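Local coordinates for TqaA (Penicillium aethiopicum, PDB 5DLK), which probably binds a phosphopantetheine-carried peptide and closes it into a ring through the terminal condensation-like domain of a fungal nonribosomal peptide synthetase, at residues 181-185 and 311-315; 57-61 and 326-330. One frame throughout, in Å; residues are numbered along the deposited sequence.

Contact 1 (181-185 and 311-315); sequences WDGVS and NGRNL
Val184 and Asn311 bring the two loops closest, with CA atoms 7.6 Å apart; neither segment forms regular helix or strand, and no direct backbone hydrogen bond joins them. Each loop is braced by its own Asx geometry: Asp182 OD1 accepts from the backbone N of Ser185, and Asn311 OD1 accepts from the backbone N of Arg313 in an Asx turn. Between them runs the Arg313 side chain, bent at chi3 (89°), which places the guanidinium beside the Asp182 carboxylate. There Arg313 NH1 forms a salt bridge with Asp182 OD2 at 3.1 Å, its hydrogen bond weak because the N-H points well off line (128°). OD2 lies at the edge of the guanidinium, in its plane, while the carboxylate itself is turned 77° against it. Val184 CG1 packs over one guanidinium face and touches Arg313 CD at 3.6 Å. The other carboxylate oxygen, Asp182 OD1, is gripped twice: Ser185 N meets it nearly head-on at 2.9 Å, and Ser185 OG sits above the carboxylate plane at 2.7 Å. A water donates to Asn311 O and, more weakly, to Asp182 OD2, adding a second link between the loops, and the backbone N of Thr327 also donates to OD2. Replacing Asp182 by an alanine removes both oxygens, and would probably leave Arg313 NH1 without its acidic mate and Ser185 N and OG without the acceptor they share. Asp182 and Gly183 belong to the SHxxxDG signature, the counterpart of HHxxxDG in condensation domains, while Gly183 and Asn311 contact phosphopantetheine in another structure of this protein. Arg313 is fixed further by the carbonyl oxygens of Ile320 and Leu323. The contact thus joins the loop between strand 169-177 and helix 186-197 to the loop between strands 303-310 and 329-336.

Contact 2 (57-61 and 326-330); sequences AQHVF and CTLNF
At the heart of the two-lobed condensation fold, near the phosphopantetheine site, Phe61 and Phe330 join helix 56-63 to the start of the edge strand 329-336. Their rings form an offset edge-to-face pair, with centroids 5.8 Å apart and planes at 70°. Phe330 offers its edge, and its CZ comes within 3.8 Å of Phe61 CZ. The Phe61 ring is met at its own edge by Leu328 CD1 and by Cys326 SG, the sulfur lying 76° off the ring normal, a sulfur-aromatic contact. Cys326 SG is anti to its backbone N (chi1 179°), a setting that swings it to 3.6 Å from Phe61 CE2. Ala57, a turn earlier on the helix, and Val60, next to Phe61, approach the Phe330 ring obliquely, on opposite sides of its plane, with Val60 CG1 at 3.8 Å from Phe330 CE2. No hydrogen bond crosses between the segments. Phe61 also stacks on His178, the histidine of the SHxxxDG signature, while Phe330 meets Trp423 edge-to-face, so the aromatic packing runs from the loop after strand 169-177 to strand 422-428. Backbone and side chain come close where the methyl CB of Ala57 approaches Leu328 O at 3.2 Å.

How the contacts relate
Contact 2 is the more deeply buried of the two and almost wholly apolar, whereas contact 1 is only partly buried and depends on charge, Asx bonding within each loop and a water. Their centres lie 10 Å apart, and in sequence both segments of contact 1 fall between the two segments of contact 2. Contact 1 ties loop to loop, and contact 2 sets a helix against a loop and the start of a strand. Segments 311-315 and 326-330 belong to the same connection, from strand 303-310 to strand 329-336. Thr327 bridges the two contacts: its OG1 probably hydrogen-bonds Asn311 O at 2.7 Å, tying loop 311-315 to the chain between Cys326 and Leu328, two residues that touch Phe61.

Contact 1 (181-185 and 311-315)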
ATOM      1  N   TRP A 181       6.611   1.234   0.757  1.00 19.18           N
ATOM      2  CA  TRP A 181       6.353   1.319  -0.674  1.00 17.87           C
ATOM      3  C   TRP A 181       4.843   1.378  -0.940  1.00 20.78           C
ATOM      4  O   TRP A 181       4.041   1.124  -0.042  1.00 18.02           O
ATOM      5  CB  TRP A 181       6.977   0.119  -1.427  1.00 19.91           C
ATOM      6  CG  TRP A 181       6.341  -1.197  -1.089  1.00 19.56           C
ATOM      7  CD1 TRP A 181       6.657  -2.009  -0.043  1.00 18.58           C
ATOM      8  CD2 TRP A 181       5.248  -1.831  -1.771  1.00 20.69           C
ATOM      9  NE1 TRP A 181       5.854  -3.119  -0.043  1.00 19.91           N
ATOM     10  CE2 TRP A 181       4.979  -3.036  -1.093  1.00 19.36           C
ATOM     11  CE3 TRP A 181       4.480  -1.503  -2.894  1.00 22.14           C
ATOM     12  CZ2 TRP A 181       3.966  -3.916  -1.491  1.00 20.86           C
ATOM     13  CZ3 TRP A 181       3.467  -2.382  -3.294  1.00 20.76           C
ATOM     14  CH2 TRP A 181       3.221  -3.568  -2.596  1.00 23.02           C
ATOM     15  N   ASP A 182       4.474   1.733  -2.163  1.00 20.19           N
ATOM     16  CA  ASP A 182       3.085   1.610  -2.604  1.00 21.14           C
ATOM     17  C   ASP A 182       3.021   1.287  -4.092  1.00 23.12           C
ATOM     18  O   ASP A 182       4.051   1.236  -4.778  1.00 23.51           O
ATOM     19  CB  ASP A 182       2.282   2.879  -2.286  1.00 21.03           C
ATOM     20  CG  ASP A 182       2.899   4.135  -2.852  1.00 25.11           C
ATOM     21  OD1 ASP A 182       3.621   4.065  -3.872  1.00 26.54           O
ATOM     22  OD2 ASP A 182       2.633   5.221  -2.287  1.00 28.06           O
ATOM     23  N   GLY A 183       1.809   1.055  -4.590  1.00 22.06           N
ATOM     24  CA  GLY A 183       1.638   0.612  -5.964  1.00 23.61           C
ATOM     25  C   GLY A 183       2.207   1.587  -6.978  1.00 26.42           C
ATOM     26  O   GLY A 183       2.715   1.184  -8.028  1.00 26.50           O
ATOM     27  N   VAL A 184       2.118   2.878  -6.667  1.00 24.22           N
ATOM     28  CA  VAL A 184       2.616   3.914  -7.560  1.00 27.97           C
ATOM     29  C   VAL A 184       4.139   3.937  -7.631  1.00 29.75           C
ATOM     30  O   VAL A 184       4.704   4.151  -8.702  1.00 33.05           O
ATOM     31  CB  VAL A 184       2.111   5.327  -7.127  1.00 27.72           C
ATOM     32  CG1 VAL A 184       2.881   6.440  -7.848  1.00 30.25           C
ATOM     33  CG2 VAL A 184       0.617   5.454  -7.395  1.00 31.05           C
ATOM     34  N   SER A 185       4.812   3.710  -6.504  1.00 26.38           N
ATOM     35  CA  SER A 185       6.247   3.989  -6.456  1.00 27.31           C
ATOM     36  C   SER A 185       7.138   2.742  -6.479  1.00 27.07           C
ATOM     37  O   SER A 185       8.330   2.851  -6.761  1.00 30.37           O
ATOM     38  CB  SER A 185       6.589   4.855  -5.229  1.00 27.21           C
ATOM     39  OG  SER A 185       6.354   4.186  -3.998  1.00 27.12           O
ATOM     40  N   ASN A 311      -4.437   7.293  -3.414  1.00 20.12           N
ATOM     41  CA  ASN A 311      -2.993   7.137  -3.586  1.00 22.76           C
ATOM     42  C   ASN A 311      -2.167   8.185  -2.828  1.00 22.39           C
ATOM     43  O   ASN A 311      -0.964   7.990  -2.613  1.00 19.92           O
ATOM     44  CB  ASN A 311      -2.618   7.120  -5.082  1.00 26.16           C
ATOM     45  CG  ASN A 311      -2.986   8.409  -5.809  1.00 30.23           C
ATOM     46  OD1 ASN A 311      -2.861   9.513  -5.275  1.00 28.64           O
ATOM     47  ND2 ASN A 311      -3.431   8.267  -7.050  1.00 32.50           N
ATOM     48  N   GLY A 312      -2.812   9.264  -2.382  1.00 18.45           N
ATOM     49  CA  GLY A 312      -2.151  10.244  -1.528  1.00 18.71           C
ATOM     50  C   GLY A 312      -1.093  11.081  -2.238  1.00 22.71           C
ATOM     51  O   GLY A 312      -0.223  11.682  -1.596  1.00 23.26           O
ATOM     52  N   ARG A 313      -1.170  11.137  -3.561  1.00 20.78           N
ATOM     53  CA  ARG A 313      -0.145  11.829  -4.335  1.00 25.56           C
ATOM     54  C   ARG A 313      -0.722  13.001  -5.101  1.00 28.92           C
ATOM     55  O   ARG A 313      -0.280  13.332  -6.201  1.00 29.76           O
ATOM     56  CB  ARG A 313       0.541  10.836  -5.269  1.00 27.89           C
ATOM     57  CG  ARG A 313       1.109   9.681  -4.437  1.00 30.29           C
ATOM     58  CD  ARG A 313       1.927   8.652  -5.197  1.00 38.89           C
ATOM     59  NE  ARG A 313       3.326   9.045  -5.246  1.00 48.71           N
ATOM     60  CZ  ARG A 313       4.325   8.508  -4.546  1.00 30.26           C
ATOM     61  NH1 ARG A 313       4.148   7.495  -3.706  1.00 33.43           N
ATOM     62  NH2 ARG A 313       5.530   9.002  -4.716  1.00 33.57           N
ATOM     63  N   ASN A 314      -1.722  13.632  -4.507  1.00 26.09           N
ATOM     64  CA  ASN A 314      -2.301  14.813  -5.120  1.00 27.64           C
ATOM     65  C   ASN A 314      -1.826  16.085  -4.435  1.00 30.38           C
ATOM     66  O   ASN A 314      -2.244  17.179  -4.787  1.00 39.04           O
ATOM     67  CB  ASN A 314      -3.826  14.704  -5.118  1.00 29.10           C
ATOM     68  CG  ASN A 314      -4.312  13.555  -5.998  1.00 33.59           C
ATOM     69  OD1 ASN A 314      -4.419  13.701  -7.214  1.00 40.59           O
ATOM     70  ND2 ASN A 314      -4.572  12.395  -5.388  1.00 36.85           N
ATOM     71  N   LEU A 315      -0.931  15.938  -3.468  1.00 30.30           N
ATOM     72  CA  LEU A 315      -0.259  17.087  -2.862  1.00 35.50           C
ATOM     73  C   LEU A 315       0.680  17.776  -3.848  1.00 38.61           C
ATOM     74  O   LEU A 315       1.475  17.120  -4.518  1.00 43.53           O
ATOM     75  CB  LEU A 315       0.543  16.655  -1.637  1.00 39.65           C
ATOM     76  CG  LEU A 315      -0.128  16.651  -0.270  1.00 37.02           C
ATOM     77  CD1 LEU A 315       0.897  16.253   0.776  1.00 38.61           C
ATOM     78  CD2 LEU A 315      -0.701  18.018   0.053  1.00 35.72           C
TER
HETATM   79  O   HOH W   1       0.382   5.900  -3.736  1.00 22.87           O

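Contact 2 (57-61 and 326-330)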
ATOM      1  N   ALA A  57      -1.296   5.045   8.047  1.00 17.02           N
ATOM      2  CA  ALA A  57      -1.306   4.046   6.969  1.00 18.80           C
ATOM      3  C   ALA A  57      -0.084   3.117   7.064  1.00 16.80           C
ATOM      4  O   ALA A  57      -0.192   1.904   6.886  1.00 17.62           O
ATOM      5  CB  ALA A  57      -1.353   4.729   5.600  1.00 17.64           C
ATOM      6  N   GLN A  58       1.081   3.690   7.336  1.00 19.53           N
ATOM      7  CA  GLN A  58       2.255   2.845   7.600  1.00 18.52           C
ATOM      8  C   GLN A  58       1.986   1.844   8.702  1.00 19.21           C
ATOM      9  O   GLN A  58       2.329   0.658   8.587  1.00 16.83           O
ATOM     10  CB  GLN A  58       3.460   3.709   7.972  1.00 15.97           C
ATOM     11  CG  GLN A  58       4.099   4.374   6.779  1.00 16.43           C
ATOM     12  CD  GLN A  58       5.325   5.159   7.194  1.00 21.60           C
ATOM     13  OE1 GLN A  58       5.226   6.078   8.012  1.00 20.21           O
ATOM     14  NE2 GLN A  58       6.498   4.770   6.672  1.00 19.50           N
ATOM     15  N   HIS A  59       1.382   2.325   9.783  1.00 15.81           N
ATOM     16  CA  HIS A  59       1.040   1.476  10.925  1.00 17.66           C
ATOM     17  C   HIS A  59       0.026   0.388  10.583  1.00 18.72           C
ATOM     18  O   HIS A  59       0.081  -0.721  11.123  1.00 18.82           O
ATOM     19  CB  HIS A  59       0.497   2.344  12.062  1.00 21.84           C
ATOM     20  CG  HIS A  59       0.644   1.729  13.416  1.00 27.08           C
ATOM     21  ND1 HIS A  59      -0.035   2.195  14.520  1.00 30.37           N
ATOM     22  CD2 HIS A  59       1.392   0.683  13.848  1.00 31.92           C
ATOM     23  CE1 HIS A  59       0.291   1.469  15.576  1.00 32.35           C
ATOM     24  NE2 HIS A  59       1.153   0.543  15.194  1.00 30.68           N
ATOM     25  N   VAL A  60      -0.923   0.705   9.707  1.00 16.76           N
ATOM     26  CA  VAL A  60      -1.870  -0.309   9.229  1.00 15.61           C
ATOM     27  C   VAL A  60      -1.113  -1.506   8.683  1.00 16.04           C
ATOM     28  O   VAL A  60      -1.383  -2.659   9.043  1.00 16.69           O
ATOM     29  CB  VAL A  60      -2.804   0.249   8.124  1.00 16.85           C
ATOM     30  CG1 VAL A  60      -3.477  -0.890   7.326  1.00 16.10           C
ATOM     31  CG2 VAL A  60      -3.840   1.165   8.740  1.00 20.44           C
ATOM     32  N   PHE A  61      -0.153  -1.232   7.812  1.00 16.72           N
ATOM     33  CA  PHE A  61       0.586  -2.324   7.179  1.00 15.70           C
ATOM     34  C   PHE A  61       1.477  -3.059   8.173  1.00 16.62           C
ATOM     35  O   PHE A  61       1.592  -4.278   8.118  1.00 17.13           O
ATOM     36  CB  PHE A  61       1.409  -1.788   6.005  1.00 16.26           C
ATOM     37  CG  PHE A  61       0.586  -1.474   4.796  1.00 17.18           C
ATOM     38  CD1 PHE A  61      -0.215  -2.450   4.223  1.00 19.10           C
ATOM     39  CD2 PHE A  61       0.591  -0.197   4.236  1.00 15.74           C
ATOM     40  CE1 PHE A  61      -0.998  -2.175   3.108  1.00 20.75           C
ATOM     41  CE2 PHE A  61      -0.188   0.093   3.114  1.00 18.79           C
ATOM     42  CZ  PHE A  61      -0.993  -0.908   2.547  1.00 18.33           C
ATOM     43  N   CYS A 326       5.226   4.899   1.211  1.00 23.21           N
ATOM     44  CA  CYS A 326       3.825   4.512   1.278  1.00 19.20           C
ATOM     45  C   CYS A 326       2.989   5.758   1.535  1.00 17.36           C
ATOM     46  O   CYS A 326       2.799   6.140   2.674  1.00 19.64           O
ATOM     47  CB  CYS A 326       3.596   3.488   2.380  1.00 21.19           C
ATOM     48  SG  CYS A 326       1.858   2.999   2.504  1.00 24.27           S
ATOM     49  N   THR A 327       2.515   6.392   0.477  1.00 18.18           N
ATOM     50  CA  THR A 327       1.659   7.569   0.645  1.00 19.95           C
ATOM     51  C   THR A 327       0.176   7.212   0.586  1.00 19.27           C
ATOM     52  O   THR A 327      -0.688   8.112   0.659  1.00 20.41           O
ATOM     53  CB  THR A 327       1.936   8.641  -0.412  1.00 19.49           C
ATOM     54  OG1 THR A 327       1.560   8.165  -1.713  1.00 21.96           O
ATOM     55  CG2 THR A 327       3.424   9.044  -0.396  1.00 25.87           C
ATOM     56  N   LEU A 328      -0.118   5.922   0.418  1.00 18.95           N
ATOM     57  CA  LEU A 328      -1.496   5.413   0.446  1.00 17.94           C
ATOM     58  C   LEU A 328      -2.242   5.914   1.657  1.00 17.87           C
ATOM     59  O   LEU A 328      -1.661   6.053   2.725  1.00 18.44           O
ATOM     60  CB  LEU A 328      -1.525   3.867   0.482  1.00 20.07           C
ATOM     61  CG  LEU A 328      -1.066   3.044  -0.710  1.00 27.26           C
ATOM     62  CD1 LEU A 328      -1.239   1.573  -0.383  1.00 25.11           C
ATOM     63  CD2 LEU A 328      -1.870   3.415  -1.949  1.00 27.60           C
ATOM     64  N   ASN A 329      -3.544   6.155   1.503  1.00 16.06           N
ATOM     65  CA  ASN A 329      -4.368   6.462   2.645  1.00 16.49           C
ATOM     66  C   ASN A 329      -5.671   5.692   2.551  1.00 16.42           C
ATOM     67  O   ASN A 329      -6.116   5.353   1.453  1.00 16.25           O
ATOM     68  CB  ASN A 329      -4.631   7.971   2.737  1.00 15.51           C
ATOM     69  CG  ASN A 329      -4.942   8.405   4.138  1.00 16.06           C
ATOM     70  OD1 ASN A 329      -4.877   7.605   5.064  1.00 16.78           O
ATOM     71  ND2 ASN A 329      -5.289   9.677   4.312  1.00 17.47           N
ATOM     72  N   PHE A 330      -6.256   5.396   3.702  1.00 14.35           N
ATOM     73  CA  PHE A 330      -7.553   4.723   3.752  1.00 15.29           C
ATOM     74  C   PHE A 330      -8.536   5.712   4.364  1.00 16.23           C
ATOM     75  O   PHE A 330      -8.401   6.062   5.538  1.00 16.98           O
ATOM     76  CB  PHE A 330      -7.452   3.452   4.559  1.00 13.87           C
ATOM     77  CG  PHE A 330      -6.225   2.651   4.212  1.00 16.71           C
ATOM     78  CD1 PHE A 330      -6.151   1.986   2.994  1.00 17.80           C
ATOM     79  CD2 PHE A 330      -5.132   2.622   5.074  1.00 16.85           C
ATOM     80  CE1 PHE A 330      -5.017   1.241   2.650  1.00 16.56           C
ATOM     81  CE2 PHE A 330      -3.982   1.882   4.734  1.00 16.04           C
ATOM     82  CZ  PHE A 330      -3.940   1.204   3.515  1.00 16.33           C
TER